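Local coordinates for periplasmic solute binding protein (Candidatus liberibacter, PDB 4CL2), which probably captures manganese or zinc ions in the periplasm and delivers them for uptake, as a solute-binding protein of the ZnuA family, at residues Thr170-Leu175 with Leu244-Ser248; Gly241-Tyr245 with Phe265-Ile270. All blocks are in the same frame, centred on the assembly; numbering follows the deposited sequence.

Interaction 1. Residues Thr170-Leu175 with Leu244-Ser248; sequences TSEGCL and LYVDS. With MN (manganese (II) ion), chain L; SO4 (sulfate ion), chain F.
Two acidic residues of the metal site, E172 and D247, meet here around the bound manganese, each carried on a loop that follows a strand, 167-170 and 239-244. Both carboxylates clasp the ion with both oxygens. E172 does so unevenly, with OE2 2.3 Å from the manganese and OE1 2.8 Å from it, whereas D247 is nearly even, OD1 at 2.5 Å and OD2 at 2.7 Å from the same ion; H106 supplies the third protein ligand. The glutamate reaches the ion as an extended chain, with CG anti to the backbone N (chi1 -166°), and comes at D247 from the opposite direction. Their carboxylate planes stand 82° apart, close to perpendicular. Squeezed together on the ion, E172 OE1 and D247 OD2 approach to 2.7 Å. E172 OE2 also accepts a hydrogen bond from the backbone N of N193, so this oxygen serves the ion and the protein at once.

Behind the acids the contact is apolar. V246 sets both of its methyls against C174: CG2 is 3.6 Å from C174 CB, and CG1 lies close to the sulfur. This pair joins the two loops directly. Farther from the ion, L175 and L244 cross at about a right angle, their CD1 methyls 4.0 Å apart, and T170 CG2 borders the same L244 methyl. The bend of 170-175 is pinned from within, since T170 OG1 donates to E172 O over 2.6 Å, tilted 25° from the carbonyl plane; G173 forms the centre of an inverse gamma turn.

The chemistry is that of two carboxylates facing one cation in a buried setting. The manganese charge probably offsets much of their mutual repulsion, while N193 N grips E172 OE2 from the protein side.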
# COMPACT_ATOMS: atom_id res chain seq x y z
N THR A 170 5.54 13.36 -3.90
CA THR A 170 6.27 12.34 -3.18
C THR A 170 7.49 11.96 -4.01
O THR A 170 7.71 12.51 -5.09
CB THR A 170 5.46 11.09 -2.91
OG1 THR A 170 4.99 10.61 -4.15
CG2 THR A 170 4.29 11.36 -2.00
N SER A 171 8.28 11.03 -3.48
CA SER A 171 9.49 10.62 -4.19
C SER A 171 9.07 9.47 -5.13
O SER A 171 9.14 9.63 -6.36
CB SER A 171 10.58 10.19 -3.16
OG SER A 171 10.98 11.35 -2.43
N GLU A 172 8.77 8.33 -4.57
CA GLU A 172 8.10 7.25 -5.32
C GLU A 172 6.66 7.63 -5.61
O GLU A 172 6.04 8.37 -4.85
CB GLU A 172 8.09 5.96 -4.50
CG GLU A 172 7.73 4.73 -5.32
CD GLU A 172 7.49 3.48 -4.48
OE1 GLU A 172 6.96 3.56 -3.38
OE2 GLU A 172 7.76 2.40 -4.92
N GLY A 173 6.10 7.12 -6.73
CA GLY A 173 4.65 7.39 -7.04
C GLY A 173 3.72 6.55 -6.19
O GLY A 173 2.87 5.78 -6.70
N CYS A 174 3.81 6.72 -4.88
CA CYS A 174 3.12 5.86 -3.95
C CYS A 174 1.71 6.35 -3.60
O CYS A 174 1.02 5.64 -2.92
CB CYS A 174 3.95 5.76 -2.66
SG CYS A 174 4.37 7.32 -1.90
N LEU A 175 1.36 7.56 -3.98
CA LEU A 175 0.05 8.14 -3.54
C LEU A 175 -0.90 8.33 -4.67
O LEU A 175 -1.95 9.02 -4.49
CB LEU A 175 0.19 9.50 -2.79
CG LEU A 175 1.01 9.44 -1.50
CD1 LEU A 175 1.08 10.82 -0.84
CD2 LEU A 175 0.55 8.38 -0.52
N LEU A 244 6.99 9.46 4.84
CA LEU A 244 5.74 8.72 4.89
C LEU A 244 6.01 7.22 4.90
O LEU A 244 7.03 6.76 4.44
CB LEU A 244 4.85 8.98 3.67
CG LEU A 244 4.57 10.48 3.42
CD1 LEU A 244 3.77 10.66 2.09
CD2 LEU A 244 3.78 11.12 4.57
N TYR A 245 5.05 6.48 5.44
CA TYR A 245 5.11 4.98 5.45
C TYR A 245 4.07 4.50 4.44
O TYR A 245 2.82 4.74 4.55
CB TYR A 245 4.75 4.42 6.85
CG TYR A 245 5.89 4.56 7.80
CD1 TYR A 245 6.16 5.75 8.37
CD2 TYR A 245 6.74 3.49 8.03
CE1 TYR A 245 7.23 5.92 9.21
CE2 TYR A 245 7.84 3.66 8.85
CZ TYR A 245 8.06 4.87 9.43
OH TYR A 245 9.14 5.11 10.28
N VAL A 246 4.55 3.84 3.39
CA VAL A 246 3.71 3.42 2.26
C VAL A 246 3.96 1.99 1.74
O VAL A 246 2.99 1.30 1.40
CB VAL A 246 3.75 4.40 1.08
CG1 VAL A 246 3.28 5.78 1.48
CG2 VAL A 246 5.13 4.48 0.48
N ASP A 247 5.20 1.52 1.72
CA ASP A 247 5.54 0.27 1.00
C ASP A 247 5.64 -0.94 1.90
O ASP A 247 5.71 -2.05 1.39
CB ASP A 247 6.85 0.44 0.26
CG ASP A 247 6.70 1.26 -1.02
OD1 ASP A 247 5.57 1.37 -1.50
OD2 ASP A 247 7.73 1.80 -1.46
N SER A 248 5.72 -0.73 3.22
CA SER A 248 5.88 -1.80 4.20
C SER A 248 5.36 -1.30 5.50
O SER A 248 5.47 -0.11 5.79
CB SER A 248 7.37 -2.09 4.34
OG SER A 248 7.65 -3.05 5.37
MN MN L . 6.61 0.85 -3.70
S SO4 F . 10.83 1.21 10.65
O1 SO4 F . 10.73 2.16 9.55
O2 SO4 F . 12.29 1.06 10.84
O3 SO4 F . 10.26 -0.10 10.34
O4 SO4 F . 10.33 1.76 11.95

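Interaction 2. Residues Gly241-Tyr245 with Phe265-Ile270; sequences GGVLY and FSLTKI. With SO4 (sulfate ion), chain F.
Polar contact first: S266, on helix 259-274, donates from OG to the carbonyl O of Y245, just past the end of strand 239-244, over 2.7 Å. The donor approaches at a C=O angle of 115°, well to one side of the oxygen and tilted out of the carbonyl plane. With OG anti to its own carbonyl carbon, the serine hydroxyl also lies 2.9 Å from Y245 N, and it has a weak hydrogen bond to L262 O in its own helix.

The aromatic contact is an offset edge-to-face pair. Y245 turns its edge toward the face of F265, the planes 87° apart and the centroids 5.4 Å; Y245 CD1 makes the closest approach, at 3.7 Å from F265 CE2. The edge of F265 meets V243 O in the plane of the ring. At the hydroxyl end of Y245, a weak hydrogen bond runs from OH to O1 of a sulfate, probably a crystallisation ion, which K251 N also binds.

Apolar packing centres on L244, which places CD2 4.0 Å from K269 CB and 4.1 Å from I270 CG1. Beyond CB, the methylenes of K269 run past two strand carbonyls, CD beside V243 O and CE 3.2 Å from G241 O. The lysine passes close to G242 CA, where the bare backbone makes room for it.

Strand 241-244 and helix 265-270 run nearly antiparallel, at 171°: the strand is followed, after a loop, by the helix that packs back along it. Across this contact the S266 hydroxyl bonds the backbone just where the strand ends, and the partly exposed flank carries the aromatic pair and the lysine methylenes.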
# COMPACT_ATOMS: atom_id res chain seq x y z
N GLY A 241 8.76 17.71 3.31
CA GLY A 241 7.60 17.36 4.17
C GLY A 241 7.90 16.23 5.15
O GLY A 241 7.11 15.97 6.06
N GLY A 242 9.01 15.56 4.99
CA GLY A 242 9.41 14.42 5.84
C GLY A 242 9.05 13.06 5.25
O GLY A 242 8.75 12.96 4.05
N VAL A 243 9.04 12.02 6.09
CA VAL A 243 8.92 10.63 5.71
C VAL A 243 7.55 10.04 5.90
O VAL A 243 6.99 10.09 6.99
CB VAL A 243 9.91 9.76 6.52
CG1 VAL A 243 9.80 8.31 6.11
CG2 VAL A 243 11.34 10.23 6.37
N LEU A 244 6.99 9.46 4.84
CA LEU A 244 5.74 8.72 4.89
C LEU A 244 6.01 7.22 4.90
O LEU A 244 7.03 6.76 4.44
CB LEU A 244 4.85 8.98 3.67
CG LEU A 244 4.57 10.48 3.42
CD1 LEU A 244 3.77 10.66 2.09
CD2 LEU A 244 3.78 11.12 4.57
N TYR A 245 5.05 6.48 5.44
CA TYR A 245 5.11 4.98 5.45
C TYR A 245 4.07 4.50 4.44
O TYR A 245 2.82 4.74 4.55
CB TYR A 245 4.75 4.42 6.85
CG TYR A 245 5.89 4.56 7.80
CD1 TYR A 245 6.16 5.75 8.37
CD2 TYR A 245 6.74 3.49 8.03
CE1 TYR A 245 7.23 5.92 9.21
CE2 TYR A 245 7.84 3.66 8.85
CZ TYR A 245 8.06 4.87 9.43
OH TYR A 245 9.14 5.11 10.28
N PHE A 265 -0.99 7.16 10.05
CA PHE A 265 0.22 7.96 10.13
C PHE A 265 0.47 8.79 8.90
O PHE A 265 0.68 9.99 9.00
CB PHE A 265 1.45 7.08 10.43
CG PHE A 265 2.69 7.85 10.59
CD1 PHE A 265 3.09 8.33 11.81
CD2 PHE A 265 3.49 8.12 9.47
CE1 PHE A 265 4.21 9.12 11.92
CE2 PHE A 265 4.61 8.90 9.57
CZ PHE A 265 4.97 9.40 10.79
N SER A 266 0.46 8.15 7.74
CA SER A 266 0.78 8.87 6.52
C SER A 266 -0.26 9.92 6.18
O SER A 266 0.14 10.99 5.82
CB SER A 266 1.00 7.88 5.39
OG SER A 266 2.19 7.09 5.70
N LEU A 267 -1.54 9.63 6.31
CA LEU A 267 -2.52 10.64 6.04
C LEU A 267 -2.48 11.78 7.06
O LEU A 267 -2.70 12.95 6.74
CB LEU A 267 -3.88 10.04 5.90
CG LEU A 267 -4.19 9.42 4.52
CD1 LEU A 267 -3.26 8.37 4.02
CD2 LEU A 267 -5.63 8.85 4.63
N THR A 268 -2.21 11.46 8.34
CA THR A 268 -2.03 12.53 9.34
C THR A 268 -0.91 13.45 8.97
O THR A 268 -1.00 14.68 9.03
CB THR A 268 -1.87 11.91 10.79
OG1 THR A 268 -3.03 11.20 11.18
CG2 THR A 268 -1.57 13.00 11.78
N LYS A 269 0.22 12.89 8.57
CA LYS A 269 1.35 13.66 8.23
C LYS A 269 1.08 14.56 6.99
O LYS A 269 1.42 15.71 6.93
CB LYS A 269 2.57 12.76 8.04
CG LYS A 269 3.82 13.56 7.84
CD LYS A 269 5.05 12.74 8.18
CE LYS A 269 6.26 13.59 8.01
NZ LYS A 269 6.43 14.59 9.13
N ILE A 270 0.38 13.98 6.01
CA ILE A 270 -0.01 14.78 4.85
C ILE A 270 -0.91 15.96 5.22
O ILE A 270 -0.61 17.08 4.87
CB ILE A 270 -0.67 13.88 3.81
CG1 ILE A 270 0.36 12.89 3.28
CG2 ILE A 270 -1.28 14.76 2.71
CD1 ILE A 270 -0.30 11.80 2.48
S SO4 F . 10.83 1.21 10.65
O1 SO4 F . 10.73 2.16 9.55
O2 SO4 F . 12.29 1.06 10.84
O3 SO4 F . 10.26 -0.10 10.34
O4 SO4 F . 10.33 1.76 11.95

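Overall arrangement
Interactions 1 and 2 share L244 and Y245, so one run of chain, 241-248, leads from the helix packing of interaction 2 to the manganese site of interaction 1. Their centres are about 9 Å apart, and they touch directly where L175 CD1 meets I270 CD1 at 3.7 Å. L244 thus sits between the loop 170-175 and the helix 265-270. Its side chain is about 11 Å from the manganese ion at the nearest atoms, whereas D247, three residues on, binds it. Interaction 2 is therefore structural packing behind the site, packing the end of strand 239-244 on helix 259-274 just before the chain turns to present D247 opposite E172.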